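Long-range contacts in hydrogenase maturation factor (Thermoanaerobacter tengcongensis, PDB 3VTH), which probably transfers the carbamoyl group of carbamoyl phosphate, at the expense of ATP, to the C-terminal cysteine of HypE during [NiFe]-hydrogenase maturation: residues Tyr538-Gly543 / Thr591-Ser596; Lys549-Thr554 / Lys612-Glu617; Asp602-Leu607 / Leu651-Ile656; Glu633-Glu638 / Ser670-Asn675. All blocks are in the same frame, centred on the assembly; numbering follows the deposited sequence.

Interaction 1: Tyr538-Gly543 / Thr591-Ser596; sequences YKPLPG and TAYVSS
T591 meets P540 and P542 on one face of the pairing between strands 591-594 and 539-542. With OG1 beside the backbone N (chi1 -68°) and bonded back to I589 O, its CG2 is turned onto the P540 ring, 3.7 Å from CB. A592 forms a hydrogen-bonded pair with L541: A592 N reaches L541 O at 3.1 Å, and L541 N reaches A592 O at 2.6 Å. Y593 faces P540 in a non-hydrogen-bonded pair, a position where the proline's missing N-H costs no bond across the two strands. Its CE1 lies 3.8 Å from P540 CB, and its OH goes on to K588. V594 closes a second hydrogen-bonded pair, V594 N to K539 O at 2.9 Å and K539 N to V594 O at 3.1 Å; its side chain crosses that of L541 at about a right angle, CG1 3.9 Å from L541 CB. S595, just before helix 597-607, sets CB 3.8 Å from Y538 CE1, while its OG bonds E521. The arrangement is an antiparallel strand pair in the curled mixed sheet of the second Kae1-like subdomain, of the actin-type ATPase clan.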
# COMPACT_ATOMS: atom_id res chain seq x y z
N TYR A 538 30.42 -1.35 -10.77
CA TYR A 538 30.45 -0.56 -9.53
C TYR A 538 31.04 0.83 -9.72
O TYR A 538 32.10 0.97 -10.31
CB TYR A 538 31.27 -1.30 -8.47
CG TYR A 538 30.54 -2.46 -7.85
CD1 TYR A 538 29.30 -2.27 -7.24
CD2 TYR A 538 31.10 -3.74 -7.84
CE1 TYR A 538 28.62 -3.33 -6.65
CE2 TYR A 538 30.42 -4.80 -7.25
CZ TYR A 538 29.17 -4.58 -6.67
OH TYR A 538 28.48 -5.59 -6.07
N LYS A 539 30.33 1.86 -9.22
CA LYS A 539 30.83 3.23 -9.23
C LYS A 539 30.93 3.73 -7.80
O LYS A 539 30.08 3.38 -6.96
CB LYS A 539 29.88 4.16 -10.02
CG LYS A 539 29.66 3.75 -11.48
CD LYS A 539 30.97 3.91 -12.28
CE LYS A 539 30.84 3.35 -13.68
NZ LYS A 539 32.16 3.27 -14.39
N PRO A 540 31.95 4.57 -7.52
CA PRO A 540 32.12 5.11 -6.18
C PRO A 540 31.04 6.15 -5.89
O PRO A 540 30.65 6.92 -6.78
CB PRO A 540 33.51 5.75 -6.22
CG PRO A 540 33.69 6.18 -7.67
CD PRO A 540 32.97 5.08 -8.47
N LEU A 541 30.54 6.17 -4.66
CA LEU A 541 29.55 7.15 -4.27
C LEU A 541 30.11 7.87 -3.05
O LEU A 541 30.12 7.31 -1.96
CB LEU A 541 28.24 6.44 -3.92
CG LEU A 541 26.96 7.26 -3.94
CD1 LEU A 541 26.47 7.35 -5.37
CD2 LEU A 541 25.89 6.62 -3.06
N PRO A 542 30.64 9.09 -3.24
CA PRO A 542 31.30 9.83 -2.16
C PRO A 542 30.28 10.51 -1.25
O PRO A 542 29.37 11.20 -1.72
CB PRO A 542 32.12 10.88 -2.92
CG PRO A 542 31.31 11.13 -4.16
CD PRO A 542 30.72 9.80 -4.53
N GLY A 543 30.43 10.28 0.06
CA GLY A 543 29.57 10.91 1.05
C GLY A 543 28.45 10.01 1.54
O GLY A 543 27.95 10.21 2.64
N THR A 591 33.36 6.52 1.10
CA THR A 591 32.98 6.18 -0.26
C THR A 591 32.38 4.77 -0.31
O THR A 591 32.99 3.82 0.19
CB THR A 591 34.19 6.34 -1.19
OG1 THR A 591 34.51 7.73 -1.29
CG2 THR A 591 33.91 5.80 -2.59
N ALA A 592 31.18 4.65 -0.86
CA ALA A 592 30.56 3.35 -1.07
C ALA A 592 30.66 3.01 -2.54
O ALA A 592 30.80 3.91 -3.37
CB ALA A 592 29.10 3.36 -0.62
N TYR A 593 30.63 1.73 -2.88
CA TYR A 593 30.58 1.34 -4.28
C TYR A 593 29.22 0.79 -4.60
O TYR A 593 28.67 -0.01 -3.81
CB TYR A 593 31.69 0.33 -4.60
CG TYR A 593 33.04 0.98 -4.57
CD1 TYR A 593 33.58 1.58 -5.70
CD2 TYR A 593 33.78 1.03 -3.38
CE1 TYR A 593 34.84 2.20 -5.66
CE2 TYR A 593 35.02 1.65 -3.33
CZ TYR A 593 35.54 2.23 -4.47
OH TYR A 593 36.78 2.82 -4.39
N VAL A 594 28.65 1.23 -5.72
CA VAL A 594 27.22 0.97 -5.99
C VAL A 594 26.95 0.41 -7.37
O VAL A 594 27.56 0.83 -8.37
CB VAL A 594 26.33 2.24 -5.79
CG1 VAL A 594 26.67 2.93 -4.48
CG2 VAL A 594 26.52 3.25 -6.98
N SER A 595 26.04 -0.55 -7.41
CA SER A 595 25.41 -1.04 -8.64
C SER A 595 23.95 -0.73 -8.39
O SER A 595 23.31 -1.39 -7.58
CB SER A 595 25.61 -2.56 -8.80
OG SER A 595 24.70 -3.13 -9.74
N SER A 596 23.42 0.30 -9.03
CA SER A 596 22.11 0.80 -8.61
C SER A 596 21.38 1.49 -9.75
O SER A 596 21.90 2.44 -10.33
CB SER A 596 22.27 1.78 -7.45
OG SER A 596 21.08 2.53 -7.22

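Interaction 2: Lys549-Thr554 / Lys612-Glu617; sequences KKIYRT and KEVLFE
K549 and V614, with Y552 and K612, tie the start of helix 551-559 to the loop before helix 619-626, the two chains running almost exactly antiparallel within the Kae1-like domain. Two backbone hydrogen bonds hold them. V614 N points to K549 O at 2.8 Å, and Y552 N reaches K612 O at 3.3 Å, so a carbonyl from the loop takes up an N-H of the first helical turn. Charge gathers round the Y552 ring. K612, bent at chi2 and chi3, brings NZ over one face, 4.9 Å from the centroid and 25° off the normal, a cation-pi contact, while K612 O lies at the ring edge. K550 and E613 run side by side, pointing the same way, in a long salt bridge of 3.9 Å from NZ to OE2. K550 NZ also donates to Y552 OH at 3.2 Å, the hydroxyl that bonds E577 as well. A leucine in place of K550 would probably leave E613 without its cationic mate and Y552 OH with one partner fewer. The apolar side is buried: I551 and V614 cross at about a right angle, both also touching A620. There I551 puts CG1 in the crowded position (chi1 71°), which turns CG2 to V614 CG2 at 4.0 Å.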
# COMPACT_ATOMS: atom_id res chain seq x y z
N LYS A 549 20.70 13.18 -1.66
CA LYS A 549 20.06 14.46 -1.97
C LYS A 549 20.88 15.42 -2.85
O LYS A 549 20.31 16.15 -3.66
CB LYS A 549 19.55 15.14 -0.70
CG LYS A 549 18.24 14.48 -0.17
CD LYS A 549 18.02 14.69 1.34
CE LYS A 549 17.95 16.18 1.70
NZ LYS A 549 17.45 16.37 3.09
N LYS A 550 22.20 15.41 -2.70
CA LYS A 550 23.07 16.20 -3.59
C LYS A 550 23.51 15.33 -4.77
O LYS A 550 24.62 14.81 -4.80
CB LYS A 550 24.26 16.78 -2.83
CG LYS A 550 23.89 17.83 -1.78
CD LYS A 550 25.02 18.78 -1.50
CE LYS A 550 24.52 20.07 -0.87
NZ LYS A 550 25.27 21.26 -1.41
N ILE A 551 22.61 15.17 -5.75
CA ILE A 551 22.79 14.18 -6.80
C ILE A 551 23.89 14.50 -7.82
O ILE A 551 24.30 13.62 -8.56
CB ILE A 551 21.46 13.82 -7.54
CG1 ILE A 551 20.98 14.98 -8.42
CG2 ILE A 551 20.38 13.37 -6.53
CD1 ILE A 551 19.78 14.60 -9.29
N TYR A 552 24.36 15.74 -7.86
CA TYR A 552 25.52 16.03 -8.70
C TYR A 552 26.75 15.24 -8.19
O TYR A 552 27.63 14.91 -8.97
CB TYR A 552 25.81 17.54 -8.81
CG TYR A 552 26.13 18.21 -7.49
CD1 TYR A 552 25.11 18.71 -6.67
CD2 TYR A 552 27.45 18.35 -7.05
CE1 TYR A 552 25.40 19.34 -5.46
CE2 TYR A 552 27.76 18.97 -5.85
CZ TYR A 552 26.73 19.46 -5.05
OH TYR A 552 27.03 20.07 -3.86
N ARG A 553 26.77 14.92 -6.89
CA ARG A 553 27.81 14.07 -6.30
C ARG A 553 27.70 12.63 -6.80
O ARG A 553 28.71 11.95 -7.00
CB ARG A 553 27.72 14.07 -4.78
CG ARG A 553 27.98 15.44 -4.12
CD ARG A 553 27.74 15.36 -2.61
NE ARG A 553 28.65 14.42 -1.94
CZ ARG A 553 29.68 14.78 -1.17
NH1 ARG A 553 29.95 16.06 -0.94
NH2 ARG A 553 30.44 13.85 -0.61
N THR A 554 26.47 12.17 -7.00
CA THR A 554 26.25 10.86 -7.57
C THR A 554 26.76 10.84 -9.00
O THR A 554 27.45 9.91 -9.40
CB THR A 554 24.75 10.46 -7.54
OG1 THR A 554 24.37 10.23 -6.19
CG2 THR A 554 24.52 9.18 -8.34
N LYS A 612 19.99 19.37 -9.67
CA LYS A 612 21.30 19.05 -9.09
C LYS A 612 21.14 18.59 -7.66
O LYS A 612 22.01 17.89 -7.12
CB LYS A 612 22.27 20.24 -9.16
CG LYS A 612 22.55 20.76 -10.57
CD LYS A 612 24.06 20.84 -10.87
CE LYS A 612 24.76 21.92 -10.06
NZ LYS A 612 26.26 21.82 -10.18
N GLU A 613 20.03 18.98 -7.04
CA GLU A 613 19.72 18.59 -5.67
C GLU A 613 18.24 18.21 -5.57
O GLU A 613 17.40 18.79 -6.25
CB GLU A 613 20.05 19.73 -4.70
CG GLU A 613 21.45 20.33 -4.91
CD GLU A 613 21.87 21.29 -3.81
OE1 GLU A 613 22.47 22.33 -4.14
OE2 GLU A 613 21.61 21.00 -2.62
N VAL A 614 17.94 17.24 -4.72
CA VAL A 614 16.58 16.77 -4.53
C VAL A 614 16.13 16.88 -3.07
O VAL A 614 16.95 16.86 -2.14
CB VAL A 614 16.36 15.32 -5.06
CG1 VAL A 614 16.66 15.24 -6.58
CG2 VAL A 614 17.20 14.32 -4.28
N LEU A 615 14.81 16.99 -2.89
CA LEU A 615 14.21 17.20 -1.57
C LEU A 615 13.80 15.88 -0.95
O LEU A 615 13.72 15.76 0.27
CB LEU A 615 13.02 18.16 -1.67
CG LEU A 615 13.35 19.56 -2.23
CD1 LEU A 615 12.12 20.46 -2.41
CD2 LEU A 615 14.40 20.26 -1.36
N PHE A 616 13.57 14.88 -1.79
CA PHE A 616 13.22 13.54 -1.34
C PHE A 616 13.82 12.49 -2.27
O PHE A 616 14.04 12.75 -3.45
CB PHE A 616 11.70 13.36 -1.20
CG PHE A 616 10.92 13.54 -2.49
CD1 PHE A 616 10.46 14.79 -2.87
CD2 PHE A 616 10.61 12.45 -3.30
CE1 PHE A 616 9.74 14.96 -4.05
CE2 PHE A 616 9.88 12.61 -4.49
CZ PHE A 616 9.45 13.87 -4.86
N GLU A 617 14.07 11.31 -1.72
CA GLU A 617 14.68 10.20 -2.44
C GLU A 617 13.78 9.81 -3.63
O GLU A 617 12.60 9.57 -3.47
CB GLU A 617 14.86 9.03 -1.47
CG GLU A 617 15.49 7.75 -2.03
CD GLU A 617 17.01 7.74 -2.01
OE1 GLU A 617 17.63 8.48 -2.82
OE2 GLU A 617 17.59 6.98 -1.19

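Interaction 3: Asp602-Leu607 / Leu651-Ile656; sequences DAVAAL and LILRQI
Two neighbouring helices of the second Kae1-like subdomain, 597-607 and 649-662, pack here nearly parallel, and residues 602-607 and 651-656 meet through aliphatic side chains alone. Between these short segments the angle is 24° and the axes come no closer than 10.7 Å, a wide spacing that the branched side chains bridge. V604 and L653 bring the two backbones nearest, with 7.0 Å between their CA atoms. On helix 597-607 the contact comes from A603, V604 and L607; on helix 649-662 it comes from L653 and I656, spaced three residues apart and therefore on one side of the helix. L653 reaches between the residues opposite. Its CD2 meets V604 CG2 at 3.7 Å, and its CD1 approaches the CB of A603 at 4.2 Å. V604 spreads its methyls with CG1 anti to the backbone N (chi1 174°), and the other branch, CG2, carries all its contact: besides L653 it touches I656 CD1, also at 3.7 Å, the two side chains crossing at about a right angle. No hydrogen bond joins the segments, and all five touching residues are buried. Other helices close over the cluster: F558 of helix 551-559 lies against A603 and L653, F673 of helix 666-692 against V604 and I656, and L624 of helix 619-626 against V604. The bound nucleotide analogue AP2 is about 10 Å from the V604 side chain. The closest approach across the pair is made by L607, whose CD1 stops 3.6 Å from L653 CD2.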
# COMPACT_ATOMS: atom_id res chain seq x y z
N ASP A 602 19.62 8.99 -11.11
CA ASP A 602 20.04 10.28 -10.53
C ASP A 602 21.22 10.90 -11.30
O ASP A 602 21.26 12.12 -11.51
CB ASP A 602 20.41 10.14 -9.05
CG ASP A 602 19.19 9.96 -8.15
OD1 ASP A 602 18.04 10.15 -8.62
OD2 ASP A 602 19.39 9.60 -6.97
N ALA A 603 22.17 10.05 -11.71
CA ALA A 603 23.32 10.51 -12.52
C ALA A 603 22.87 11.16 -13.84
O ALA A 603 23.38 12.23 -14.25
CB ALA A 603 24.29 9.35 -12.78
N VAL A 604 21.95 10.51 -14.54
CA VAL A 604 21.37 11.06 -15.78
C VAL A 604 20.67 12.38 -15.52
O VAL A 604 20.89 13.36 -16.25
CB VAL A 604 20.38 10.07 -16.45
CG1 VAL A 604 19.68 10.73 -17.66
CG2 VAL A 604 21.10 8.78 -16.85
N ALA A 605 19.82 12.43 -14.50
CA ALA A 605 19.05 13.66 -14.22
C ALA A 605 19.97 14.86 -13.96
O ALA A 605 19.72 15.97 -14.46
CB ALA A 605 18.08 13.45 -13.06
N ALA A 606 21.04 14.63 -13.19
CA ALA A 606 22.03 15.66 -12.88
C ALA A 606 22.81 16.11 -14.12
O ALA A 606 23.03 17.30 -14.33
CB ALA A 606 23.00 15.16 -11.79
N LEU A 607 23.21 15.14 -14.93
CA LEU A 607 24.03 15.39 -16.10
C LEU A 607 23.30 16.19 -17.15
O LEU A 607 23.90 17.03 -17.81
CB LEU A 607 24.54 14.08 -16.71
CG LEU A 607 25.78 13.51 -16.02
CD1 LEU A 607 26.05 12.07 -16.48
CD2 LEU A 607 27.01 14.40 -16.29
N LEU A 651 29.66 4.40 -19.88
CA LEU A 651 29.68 4.38 -21.36
C LEU A 651 28.38 4.90 -21.99
O LEU A 651 28.39 5.51 -23.07
CB LEU A 651 29.99 2.96 -21.85
CG LEU A 651 31.35 2.39 -21.41
CD1 LEU A 651 31.55 0.96 -21.90
CD2 LEU A 651 32.49 3.31 -21.90
N ILE A 652 27.28 4.64 -21.30
CA ILE A 652 25.97 5.14 -21.67
C ILE A 652 25.88 6.63 -21.33
O ILE A 652 25.38 7.42 -22.13
CB ILE A 652 24.85 4.32 -20.95
CG1 ILE A 652 24.84 2.89 -21.49
CG2 ILE A 652 23.46 4.97 -21.13
CD1 ILE A 652 24.16 1.91 -20.60
N LEU A 653 26.40 7.01 -20.15
CA LEU A 653 26.43 8.42 -19.75
C LEU A 653 27.22 9.28 -20.76
O LEU A 653 26.86 10.43 -20.99
CB LEU A 653 26.98 8.62 -18.33
CG LEU A 653 26.16 8.07 -17.15
CD1 LEU A 653 26.91 8.31 -15.84
CD2 LEU A 653 24.77 8.71 -17.09
N ARG A 654 28.27 8.72 -21.36
CA ARG A 654 29.02 9.43 -22.42
C ARG A 654 28.14 9.86 -23.58
O ARG A 654 28.24 10.99 -24.04
CB ARG A 654 30.13 8.57 -22.99
CG ARG A 654 31.34 8.57 -22.15
CD ARG A 654 32.51 7.92 -22.84
NE ARG A 654 33.34 7.26 -21.83
CZ ARG A 654 34.41 6.53 -22.09
NH1 ARG A 654 34.81 6.36 -23.34
NH2 ARG A 654 35.09 5.98 -21.09
N GLN A 655 27.29 8.94 -24.06
CA GLN A 655 26.39 9.21 -25.19
C GLN A 655 25.28 10.20 -24.79
O GLN A 655 24.88 11.04 -25.59
CB GLN A 655 25.79 7.91 -25.73
CG GLN A 655 26.82 6.90 -26.31
CD GLN A 655 26.27 5.49 -26.31
OE1 GLN A 655 26.60 4.67 -25.43
NE2 GLN A 655 25.37 5.21 -27.24
N ILE A 656 24.77 10.06 -23.57
CA ILE A 656 23.77 10.98 -23.03
C ILE A 656 24.29 12.42 -22.98
O ILE A 656 23.60 13.34 -23.43
CB ILE A 656 23.31 10.55 -21.63
CG1 ILE A 656 22.37 9.34 -21.75
CG2 ILE A 656 22.60 11.70 -20.90
CD1 ILE A 656 22.11 8.62 -20.43

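Interaction 4: Glu633-Glu638 / Ser670-Asn675; sequences EYYEYE and SAKFHN
The irregular chain at E633 and Y634 passes over one turn (670-675) of helix 666-692, bringing Y634 CA within 4.2 Å of K672 CA. E633 O points at the helix and is gripped twice: K672 CA makes a CH...O contact at 3.4 Å, and N675 ND2 donates a nearly straight hydrogen bond of 2.9 Å (173° at H). E633 O lies in the amide plane of N675, although the donor is tilted 25° from the carbonyl plane. The same ND2 serves S631 O, and N675 OD1 bonds Y708, so the amide is fixed at both ends. Y634 adds its CB against N675 CB at 3.8 Å. In this way the connection from helix 619-626 to strand 639-641 is pinned to the long helix 666-692 of the Kae1-like domain. Y635 and K672 cross at about a right angle. Y635 CG lies beside its own backbone N (chi1 -67°), which places the ring against the helix, CE2 3.3 Å from K672 CB. K672, bent at chi3, folds its CE over one face, 3.9 Å from the centroid, in a CH-pi contact. Both polar ends converge on D659 OD2, K672 NZ by a salt bridge and Y635 OH by a hydrogen bond. An alanine at Y635 would probably strip the lysine of its aromatic support and D659 of one donor. Farther round the helix, F673 meets F600 and F601 edge-to-face.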
# COMPACT_ATOMS: atom_id res chain seq x y z
N GLU A 633 14.23 5.27 -30.09
CA GLU A 633 15.69 5.36 -30.15
C GLU A 633 16.33 5.02 -28.80
O GLU A 633 15.68 5.10 -27.75
CB GLU A 633 16.15 6.73 -30.65
CG GLU A 633 15.65 7.10 -32.06
CD GLU A 633 15.98 6.05 -33.11
OE1 GLU A 633 15.03 5.57 -33.77
OE2 GLU A 633 17.16 5.70 -33.28
N TYR A 634 17.60 4.65 -28.84
CA TYR A 634 18.29 4.22 -27.62
C TYR A 634 19.80 4.34 -27.77
O TYR A 634 20.32 4.64 -28.85
CB TYR A 634 17.89 2.78 -27.25
CG TYR A 634 18.39 1.75 -28.22
CD1 TYR A 634 19.62 1.13 -28.01
CD2 TYR A 634 17.65 1.39 -29.34
CE1 TYR A 634 20.11 0.18 -28.89
CE2 TYR A 634 18.14 0.43 -30.24
CZ TYR A 634 19.37 -0.17 -29.99
OH TYR A 634 19.89 -1.12 -30.84
N TYR A 635 20.50 4.10 -26.68
CA TYR A 635 21.94 4.23 -26.65
C TYR A 635 22.61 2.86 -26.76
O TYR A 635 22.04 1.86 -26.35
CB TYR A 635 22.37 4.94 -25.35
CG TYR A 635 21.91 6.37 -25.28
CD1 TYR A 635 22.44 7.33 -26.14
CD2 TYR A 635 20.93 6.78 -24.36
CE1 TYR A 635 22.04 8.64 -26.09
CE2 TYR A 635 20.51 8.10 -24.31
CZ TYR A 635 21.08 9.03 -25.18
OH TYR A 635 20.69 10.35 -25.16
N GLU A 636 23.82 2.84 -27.30
CA GLU A 636 24.63 1.64 -27.35
C GLU A 636 25.12 1.23 -25.95
O GLU A 636 25.44 2.08 -25.11
CB GLU A 636 25.82 1.87 -28.28
CG GLU A 636 26.68 0.64 -28.52
CD GLU A 636 28.15 0.97 -28.75
OE1 GLU A 636 28.73 0.46 -29.72
OE2 GLU A 636 28.73 1.75 -27.95
N TYR A 637 25.15 -0.08 -25.71
CA TYR A 637 25.72 -0.64 -24.49
C TYR A 637 26.56 -1.86 -24.83
O TYR A 637 26.48 -2.41 -25.92
CB TYR A 637 24.63 -1.04 -23.49
CG TYR A 637 23.58 -1.92 -24.10
CD1 TYR A 637 23.70 -3.32 -24.10
CD2 TYR A 637 22.46 -1.36 -24.71
CE1 TYR A 637 22.73 -4.11 -24.70
CE2 TYR A 637 21.50 -2.13 -25.28
CZ TYR A 637 21.63 -3.49 -25.28
OH TYR A 637 20.64 -4.21 -25.87
N GLU A 638 27.35 -2.27 -23.85
CA GLU A 638 28.30 -3.36 -24.00
C GLU A 638 28.12 -4.24 -22.77
O GLU A 638 27.99 -3.72 -21.66
CB GLU A 638 29.71 -2.76 -24.07
CG GLU A 638 30.86 -3.74 -23.91
CD GLU A 638 32.21 -3.08 -24.11
OE1 GLU A 638 32.62 -2.92 -25.28
OE2 GLU A 638 32.87 -2.74 -23.10
N SER A 670 15.78 11.46 -22.28
CA SER A 670 15.19 10.60 -21.25
C SER A 670 14.59 9.35 -21.89
O SER A 670 14.78 8.24 -21.39
CB SER A 670 14.12 11.36 -20.48
OG SER A 670 13.57 10.51 -19.48
N ALA A 671 13.85 9.55 -22.98
CA ALA A 671 13.24 8.43 -23.69
C ALA A 671 14.32 7.43 -24.15
O ALA A 671 14.18 6.23 -23.95
CB ALA A 671 12.40 8.92 -24.87
N LYS A 672 15.40 7.95 -24.74
CA LYS A 672 16.52 7.11 -25.20
C LYS A 672 17.16 6.35 -24.04
O LYS A 672 17.55 5.18 -24.18
CB LYS A 672 17.57 7.98 -25.89
CG LYS A 672 17.18 8.52 -27.29
CD LYS A 672 18.32 9.33 -27.92
CE LYS A 672 19.43 8.44 -28.49
NZ LYS A 672 20.46 9.27 -29.19
N PHE A 673 17.31 7.03 -22.91
CA PHE A 673 17.86 6.38 -21.72
C PHE A 673 16.94 5.26 -21.20
O PHE A 673 17.43 4.16 -20.90
CB PHE A 673 18.17 7.41 -20.62
CG PHE A 673 18.44 6.80 -19.28
CD1 PHE A 673 19.55 5.99 -19.07
CD2 PHE A 673 17.56 7.04 -18.22
CE1 PHE A 673 19.78 5.39 -17.81
CE2 PHE A 673 17.79 6.46 -16.96
CZ PHE A 673 18.90 5.64 -16.75
N HIS A 674 15.63 5.53 -21.08
CA HIS A 674 14.67 4.51 -20.62
C HIS A 674 14.73 3.28 -21.54
O HIS A 674 14.78 2.14 -21.09
CB HIS A 674 13.24 5.05 -20.57
CG HIS A 674 12.92 5.88 -19.36
ND1 HIS A 674 13.32 7.20 -19.23
CD2 HIS A 674 12.22 5.59 -18.24
CE1 HIS A 674 12.88 7.67 -18.07
NE2 HIS A 674 12.20 6.72 -17.46
N ASN A 675 14.73 3.53 -22.85
CA ASN A 675 14.78 2.45 -23.84
C ASN A 675 16.05 1.60 -23.76
O ASN A 675 16.01 0.40 -24.00
CB ASN A 675 14.63 2.99 -25.26
CG ASN A 675 13.25 3.53 -25.55
OD1 ASN A 675 12.25 3.14 -24.92
ND2 ASN A 675 13.18 4.44 -26.52

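In the fold
All four contacts lie in the second Kae1-like subdomain, and their chemistry follows the elements they join. Interactions 1 and 3 are buried: the first joins strands through backbone hydrogen bonds, the third joins helices by aliphatic contact alone. Interactions 2 and 4 are partly buried, each fastening a loop to a helix: interaction 2 uses backbone bonds, interaction 4 a side-chain amide on a backbone carbonyl, and both set a lysine over a tyrosine ring. Neighbouring contacts touch. R553 of interaction 2 bonds P542 O of interaction 1; I551 packs on D602 and A606 of helix 597-607, linking interactions 2 and 3; Y635 lies against I656, linking 3 and 4. Strand 591-594 runs on into helix 597-607, carrying the chain from interaction 1 to interaction 3.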